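Local atomic coordinates of Nrps/pks (Streptomyces albus, PDB entry 4OPE), a protein that probably catalyses decarboxylative Claisen condensation as a ketosynthase domain, extending the growing polyketide chain in oxazolomycin biosynthesis. Residues T223-D235 with S376-L388. Numbering follows the deposited sequence.
Sequences TDGRCRSFGEGGD and SLHAERLNPHLDL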
ATOM      1  N   THR A 223     -16.412  -1.081  26.160  1.00 41.38           N
ATOM      2  CA  THR A 223     -16.538  -1.950  27.324  1.00 43.60           C
ATOM      3  C   THR A 223     -17.673  -2.985  27.204  1.00 46.59           C
ATOM      4  O   THR A 223     -17.608  -4.055  27.839  1.00 46.66           O
ATOM      5  CB  THR A 223     -16.698  -1.134  28.625  1.00 44.97           C
ATOM      6  OG1 THR A 223     -17.707  -0.150  28.451  1.00 45.69           O
ATOM      7  CG2 THR A 223     -15.420  -0.397  28.948  1.00 45.31           C
ATOM      8  N   ASP A 224     -18.696  -2.691  26.393  1.00 47.03           N
ATOM      9  CA  ASP A 224     -19.727  -3.696  26.038  1.00 45.20           C
ATOM     10  C   ASP A 224     -19.383  -4.507  24.790  1.00 44.69           C
ATOM     11  O   ASP A 224     -20.058  -5.423  24.451  1.00 50.65           O
ATOM     12  CB  ASP A 224     -21.099  -3.048  25.888  1.00 44.02           C
ATOM     13  CG  ASP A 224     -21.125  -1.925  24.839  1.00 46.62           C
ATOM     14  OD1 ASP A 224     -20.068  -1.520  24.231  1.00 44.36           O
ATOM     15  OD2 ASP A 224     -22.254  -1.431  24.635  1.00 47.01           O
ATOM     16  N   GLY A 225     -18.322  -4.196  24.090  1.00 45.90           N
ATOM     17  CA  GLY A 225     -18.058  -4.941  22.865  1.00 45.66           C
ATOM     18  C   GLY A 225     -18.970  -4.529  21.719  1.00 45.06           C
ATOM     19  O   GLY A 225     -19.285  -5.343  20.865  1.00 41.34           O
ATOM     20  N   ARG A 226     -19.370  -3.255  21.685  1.00 44.50           N
ATOM     21  CA  ARG A 226     -20.182  -2.767  20.615  1.00 44.49           C
ATOM     22  C   ARG A 226     -19.650  -1.471  20.013  1.00 42.97           C
ATOM     23  O   ARG A 226     -18.919  -0.720  20.653  1.00 40.92           O
ATOM     24  CB  ARG A 226     -21.611  -2.554  21.095  1.00 46.99           C
ATOM     25  CG  ARG A 226     -22.261  -3.774  21.733  1.00 51.05           C
ATOM     26  CD  ARG A 226     -22.424  -4.962  20.783  1.00 54.58           C
ATOM     27  NE  ARG A 226     -21.978  -6.219  21.419  1.00 56.81           N
ATOM     28  CZ  ARG A 226     -22.755  -7.253  21.694  1.00 54.84           C
ATOM     29  NH1 ARG A 226     -22.238  -8.323  22.275  1.00 57.08           N
ATOM     30  NH2 ARG A 226     -24.028  -7.222  21.382  1.00 53.04           N
ATOM     31  N   CYS A 227     -20.012  -1.265  18.745  1.00 42.08           N
ATOM     32  CA  CYS A 227     -19.951   0.016  18.085  1.00 40.18           C
ATOM     33  C   CYS A 227     -21.363   0.570  18.080  1.00 38.64           C
ATOM     34  O   CYS A 227     -22.172   0.171  17.278  1.00 36.12           O
ATOM     35  CB  CYS A 227     -19.470  -0.112  16.647  1.00 40.31           C
ATOM     36  SG  CYS A 227     -17.808  -0.734  16.494  1.00 39.79           S
ATOM     37  N   ARG A 228     -21.620   1.511  18.985  1.00 39.17           N
ATOM     38  CA  ARG A 228     -22.903   2.145  19.108  1.00 38.57           C
ATOM     39  C   ARG A 228     -22.894   3.385  18.257  1.00 38.61           C
ATOM     40  O   ARG A 228     -22.810   4.508  18.765  1.00 38.84           O
ATOM     41  CB  ARG A 228     -23.130   2.510  20.560  1.00 38.05           C
ATOM     42  CG  ARG A 228     -23.001   1.350  21.537  1.00 37.88           C
ATOM     43  CD  ARG A 228     -23.479   1.858  22.872  1.00 37.50           C
ATOM     44  NE  ARG A 228     -23.367   0.921  23.955  1.00 37.34           N
ATOM     45  CZ  ARG A 228     -23.779   1.195  25.200  1.00 40.30           C
ATOM     46  NH1 ARG A 228     -24.330   2.373  25.526  1.00 39.20           N
ATOM     47  NH2 ARG A 228     -23.641   0.290  26.146  1.00 42.74           N
ATOM     48  N   SER A 229     -22.991   3.175  16.952  1.00 39.23           N
ATOM     49  CA  SER A 229     -22.740   4.237  15.972  1.00 37.46           C
ATOM     50  C   SER A 229     -23.763   5.356  16.145  1.00 36.83           C
ATOM     51  O   SER A 229     -24.938   5.124  15.980  1.00 34.92           O
ATOM     52  CB  SER A 229     -22.773   3.680  14.546  1.00 38.17           C
ATOM     53  OG  SER A 229     -21.976   2.515  14.394  1.00 35.98           O
ATOM     54  N   PHE A 230     -23.289   6.542  16.541  1.00 36.53           N
ATOM     55  CA  PHE A 230     -24.131   7.686  16.877  1.00 37.78           C
ATOM     56  C   PHE A 230     -25.164   7.453  17.961  1.00 37.83           C
ATOM     57  O   PHE A 230     -26.156   8.173  18.058  1.00 37.88           O
ATOM     58  CB  PHE A 230     -24.792   8.218  15.630  1.00 37.30           C
ATOM     59  CG  PHE A 230     -23.845   8.381  14.527  1.00 38.04           C
ATOM     60  CD1 PHE A 230     -22.908   9.378  14.580  1.00 39.95           C
ATOM     61  CD2 PHE A 230     -23.834   7.503  13.472  1.00 37.45           C
ATOM     62  CE1 PHE A 230     -21.965   9.525  13.559  1.00 40.83           C
ATOM     63  CE2 PHE A 230     -22.925   7.645  12.459  1.00 38.58           C
ATOM     64  CZ  PHE A 230     -21.967   8.649  12.510  1.00 39.62           C
ATOM     65  N   GLY A 231     -24.896   6.495  18.818  1.00 39.33           N
ATOM     66  CA  GLY A 231     -25.807   6.205  19.911  1.00 42.41           C
ATOM     67  C   GLY A 231     -25.238   6.606  21.247  1.00 42.27           C
ATOM     68  O   GLY A 231     -24.042   6.812  21.388  1.00 42.97           O
ATOM     69  N   GLU A 232     -26.102   6.641  22.238  1.00 43.75           N
ATOM     70  CA  GLU A 232     -25.707   7.005  23.602  1.00 44.51           C
ATOM     71  C   GLU A 232     -24.774   6.010  24.263  1.00 41.71           C
ATOM     72  O   GLU A 232     -24.934   4.817  24.079  1.00 38.49           O
ATOM     73  CB  GLU A 232     -26.950   7.134  24.442  1.00 47.43           C
ATOM     74  CG  GLU A 232     -26.839   7.942  25.722  1.00 49.28           C
ATOM     75  CD  GLU A 232     -28.101   7.723  26.541  1.00 52.99           C
ATOM     76  OE1 GLU A 232     -28.432   6.531  26.787  1.00 55.76           O
ATOM     77  OE2 GLU A 232     -28.804   8.704  26.860  1.00 54.06           O
ATOM     78  N   GLY A 233     -23.785   6.540  25.000  1.00 42.87           N
ATOM     79  CA  GLY A 233     -22.831   5.773  25.805  1.00 41.28           C
ATOM     80  C   GLY A 233     -21.853   4.883  25.085  1.00 46.38           C
ATOM     81  O   GLY A 233     -21.379   3.863  25.647  1.00 49.71           O
ATOM     82  N   GLY A 234     -21.533   5.229  23.831  1.00 47.59           N
ATOM     83  CA  GLY A 234     -20.518   4.494  23.089  1.00 44.78           C
ATOM     84  C   GLY A 234     -19.155   4.889  23.615  1.00 43.17           C
ATOM     85  O   GLY A 234     -18.841   6.080  23.630  1.00 40.06           O
ATOM     86  N   ASP A 235     -18.351   3.902  24.013  1.00 42.30           N
ATOM     87  CA  ASP A 235     -17.036   4.157  24.620  1.00 42.92           C
ATOM     88  C   ASP A 235     -15.911   3.373  23.957  1.00 41.66           C
ATOM     89  O   ASP A 235     -14.966   2.925  24.633  1.00 46.76           O
ATOM     90  CB  ASP A 235     -17.068   3.875  26.132  1.00 44.16           C
ATOM     91  CG  ASP A 235     -17.257   2.401  26.467  1.00 46.19           C
ATOM     92  OD1 ASP A 235     -17.286   1.569  25.551  1.00 46.96           O
ATOM     93  OD2 ASP A 235     -17.368   2.048  27.655  1.00 49.97           O
ATOM     94  N   SER A 376     -29.503   0.576  11.356  1.00 38.22           N
ATOM     95  CA  SER A 376     -28.271   0.780  12.118  1.00 38.64           C
ATOM     96  C   SER A 376     -28.568   0.513  13.615  1.00 39.49           C
ATOM     97  O   SER A 376     -29.487   1.061  14.137  1.00 39.27           O
ATOM     98  CB  SER A 376     -27.781   2.223  11.930  1.00 38.07           C
ATOM     99  OG  SER A 376     -26.383   2.286  11.947  1.00 35.93           O
ATOM    100  N   LEU A 377     -27.764  -0.305  14.290  1.00 39.67           N
ATOM    101  CA  LEU A 377     -28.095  -0.818  15.605  1.00 39.48           C
ATOM    102  C   LEU A 377     -27.550   0.046  16.722  1.00 40.09           C
ATOM    103  O   LEU A 377     -26.739   0.954  16.489  1.00 39.88           O
ATOM    104  CB  LEU A 377     -27.550  -2.245  15.771  1.00 40.65           C
ATOM    105  CG  LEU A 377     -28.331  -3.368  15.069  1.00 41.79           C
ATOM    106  CD1 LEU A 377     -28.419  -3.115  13.608  1.00 43.72           C
ATOM    107  CD2 LEU A 377     -27.641  -4.696  15.209  1.00 43.36           C
ATOM    108  N   HIS A 378     -28.034  -0.229  17.934  1.00 38.80           N
ATOM    109  CA  HIS A 378     -27.516   0.360  19.162  1.00 39.06           C
ATOM    110  C   HIS A 378     -27.632   1.856  19.301  1.00 38.31           C
ATOM    111  O   HIS A 378     -26.878   2.428  20.039  1.00 37.77           O
ATOM    112  CB  HIS A 378     -26.045   0.006  19.395  1.00 40.15           C
ATOM    113  CG  HIS A 378     -25.773  -1.453  19.331  1.00 42.30           C
ATOM    114  ND1 HIS A 378     -26.449  -2.364  20.115  1.00 43.04           N
ATOM    115  CD2 HIS A 378     -24.913  -2.169  18.571  1.00 41.63           C
ATOM    116  CE1 HIS A 378     -26.028  -3.580  19.831  1.00 41.72           C
ATOM    117  NE2 HIS A 378     -25.107  -3.491  18.891  1.00 43.02           N
ATOM    118  N   ALA A 379     -28.563   2.501  18.637  1.00 39.19           N
ATOM    119  CA  ALA A 379     -28.769   3.918  18.876  1.00 40.45           C
ATOM    120  C   ALA A 379     -30.223   4.185  19.174  1.00 42.39           C
ATOM    121  O   ALA A 379     -30.783   5.189  18.731  1.00 42.07           O
ATOM    122  CB  ALA A 379     -28.313   4.744  17.694  1.00 40.74           C
ATOM    123  N   GLU A 380     -30.816   3.298  19.962  1.00 45.10           N
ATOM    124  CA  GLU A 380     -32.204   3.481  20.405  1.00 49.92           C
ATOM    125  C   GLU A 380     -32.339   4.858  20.997  1.00 47.40           C
ATOM    126  O   GLU A 380     -33.330   5.544  20.735  1.00 47.61           O
ATOM    127  CB  GLU A 380     -32.646   2.420  21.421  1.00 54.41           C
ATOM    128  CG  GLU A 380     -32.478   0.976  20.929  1.00 59.50           C
ATOM    129  CD  GLU A 380     -31.037   0.412  21.080  1.00 62.54           C
ATOM    130  OE1 GLU A 380     -30.063   1.164  21.384  1.00 59.22           O
ATOM    131  OE2 GLU A 380     -30.880  -0.812  20.870  1.00 65.67           O
ATOM    132  N   ARG A 381     -31.326   5.260  21.776  1.00 45.19           N
ATOM    133  CA  ARG A 381     -31.175   6.662  22.184  1.00 43.41           C
ATOM    134  C   ARG A 381     -29.935   7.196  21.494  1.00 42.47           C
ATOM    135  O   ARG A 381     -28.886   6.573  21.487  1.00 40.26           O
ATOM    136  CB  ARG A 381     -31.026   6.800  23.687  1.00 42.95           C
ATOM    137  CG  ARG A 381     -32.105   6.104  24.490  1.00 42.68           C
ATOM    138  CD  ARG A 381     -31.858   6.099  25.994  1.00 42.58           C
ATOM    139  NE  ARG A 381     -31.518   7.408  26.566  1.00 43.19           N
ATOM    140  CZ  ARG A 381     -32.337   8.457  26.603  1.00 44.69           C
ATOM    141  NH1 ARG A 381     -33.556   8.385  26.090  1.00 45.86           N
ATOM    142  NH2 ARG A 381     -31.948   9.596  27.165  1.00 43.46           N
ATOM    143  N   LEU A 382     -30.063   8.362  20.904  1.00 43.50           N
ATOM    144  CA  LEU A 382     -28.959   8.941  20.197  1.00 45.51           C
ATOM    145  C   LEU A 382     -27.934   9.451  21.133  1.00 45.62           C
ATOM    146  O   LEU A 382     -28.217   9.763  22.274  1.00 49.10           O
ATOM    147  CB  LEU A 382     -29.410  10.131  19.396  1.00 49.14           C
ATOM    148  CG  LEU A 382     -30.203   9.850  18.132  1.00 53.56           C
ATOM    149  CD1 LEU A 382     -30.300  11.199  17.434  1.00 56.79           C
ATOM    150  CD2 LEU A 382     -29.564   8.800  17.224  1.00 56.13           C
ATOM    151  N   ASN A 383     -26.729   9.579  20.623  1.00 44.49           N
ATOM    152  CA  ASN A 383     -25.724  10.333  21.305  1.00 43.96           C
ATOM    153  C   ASN A 383     -26.224  11.744  21.356  1.00 44.18           C
ATOM    154  O   ASN A 383     -26.447  12.343  20.314  1.00 46.79           O
ATOM    155  CB  ASN A 383     -24.443  10.267  20.517  1.00 44.28           C
ATOM    156  CG  ASN A 383     -23.339  11.059  21.122  1.00 41.93           C
ATOM    157  OD1 ASN A 383     -23.566  12.053  21.763  1.00 41.08           O
ATOM    158  ND2 ASN A 383     -22.113  10.637  20.859  1.00 44.86           N
ATOM    159  N   PRO A 384     -26.402  12.287  22.566  1.00 43.46           N
ATOM    160  CA  PRO A 384     -26.967  13.619  22.729  1.00 44.14           C
ATOM    161  C   PRO A 384     -26.013  14.727  22.406  1.00 47.05           C
ATOM    162  O   PRO A 384     -26.471  15.847  22.268  1.00 49.80           O
ATOM    163  CB  PRO A 384     -27.316  13.673  24.207  1.00 43.16           C
ATOM    164  CG  PRO A 384     -26.340  12.775  24.836  1.00 42.56           C
ATOM    165  CD  PRO A 384     -26.049  11.683  23.854  1.00 42.44           C
ATOM    166  N   HIS A 385     -24.716  14.439  22.271  1.00 47.13           N
ATOM    167  CA  HIS A 385     -23.736  15.494  21.947  1.00 49.75           C
ATOM    168  C   HIS A 385     -23.501  15.719  20.448  1.00 51.15           C
ATOM    169  O   HIS A 385     -22.573  16.445  20.089  1.00 50.91           O
ATOM    170  CB  HIS A 385     -22.386  15.192  22.589  1.00 48.09           C
ATOM    171  CG  HIS A 385     -22.494  14.799  24.019  1.00 49.17           C
ATOM    172  ND1 HIS A 385     -22.084  13.566  24.487  1.00 50.94           N
ATOM    173  CD2 HIS A 385     -22.995  15.460  25.083  1.00 49.90           C
ATOM    174  CE1 HIS A 385     -22.330  13.479  25.783  1.00 50.28           C
ATOM    175  NE2 HIS A 385     -22.893  14.612  26.165  1.00 54.06           N
ATOM    176  N   LEU A 386     -24.287  15.091  19.577  1.00 49.69           N
ATOM    177  CA  LEU A 386     -24.093  15.260  18.116  1.00 50.64           C
ATOM    178  C   LEU A 386     -24.887  16.412  17.574  1.00 55.80           C
ATOM    179  O   LEU A 386     -24.481  17.036  16.570  1.00 51.10           O
ATOM    180  CB  LEU A 386     -24.584  14.053  17.350  1.00 48.27           C
ATOM    181  CG  LEU A 386     -24.085  12.687  17.756  1.00 46.94           C
ATOM    182  CD1 LEU A 386     -24.930  11.656  17.039  1.00 46.88           C
ATOM    183  CD2 LEU A 386     -22.605  12.554  17.435  1.00 44.85           C
ATOM    184  N   ASP A 387     -26.062  16.611  18.195  1.00 60.91           N
ATOM    185  CA  ASP A 387     -27.032  17.619  17.781  1.00 66.61           C
ATOM    186  C   ASP A 387     -27.501  17.410  16.340  1.00 61.02           C
ATOM    187  O   ASP A 387     -27.584  18.359  15.563  1.00 54.68           O
ATOM    188  CB  ASP A 387     -26.442  19.033  17.967  1.00 75.04           C
ATOM    189  CG  ASP A 387     -27.518  20.128  17.977  1.00 83.47           C
ATOM    190  OD1 ASP A 387     -28.652  19.870  18.474  1.00 77.07           O
ATOM    191  OD2 ASP A 387     -27.211  21.242  17.478  1.00 93.78           O
ATOM    192  N   LEU A 388     -27.813  16.158  16.003  1.00 62.13           N
ATOM    193  CA  LEU A 388     -28.212  15.779  14.641  1.00 61.52           C
ATOM    194  C   LEU A 388     -29.344  16.586  14.038  1.00 65.09           C
ATOM    195  O   LEU A 388     -29.391  16.801  12.825  1.00 59.67           O
ATOM    196  CB  LEU A 388     -28.670  14.339  14.625  1.00 61.83           C
ATOM    197  CG  LEU A 388     -27.588  13.303  14.368  1.00 61.38           C
ATOM    198  CD1 LEU A 388     -28.270  11.955  14.232  1.00 62.48           C
ATOM    199  CD2 LEU A 388     -26.770  13.626  13.132  1.00 59.22           C
TER
HETATM  200  O   HOH W   1     -26.356   3.042  14.696  1.00 47.37           O
HETATM  201  O   HOH W   2     -21.792   7.753  19.887  1.00 39.09           O
HETATM  202  O   HOH W   3     -27.080   3.234  22.605  1.00 50.85           O
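Glu232 OE2 takes two N-H groups of Arg381, a salt bridge from NE at 3.0 Å and a weak bond from NH2. The two side chains lie side by side, pointing the same way, and with CG anti to its backbone N (chi1 -160°) Glu232 stretches out along the arginine. Next to this salt bridge, Glu232 N donates to Arg381 O (2.9 Å) and Asn383 N gives a nearly straight bond to Phe230 O (3.0 Å), forming a single beta bridge. Gly231 suits its centre, since a CB there would collide with His378 O. Arg226 CG lies over one ring face of His378, offset toward the rim, and Arg226 CD comes within 3.6 Å of His378 NE2; Arg226 NH2 makes a salt bridge with Asp36. Arg228 CG rests against His378 CB (4.0 Å), while its guanidinium grips Asp224 OD2 through NE and NH2 and gives NH1 to Glu232 O. A leucine in its place would probably leave the Asp224 carboxylate without its charge partner and Glu232 O without that donor. Water bridges Glu232 O to His378 O. Phe230 CB meets Leu386 CD1 (3.7 Å) beside helix 318-329. Two irregular loops of a thiolase-fold ketosynthase are thus joined.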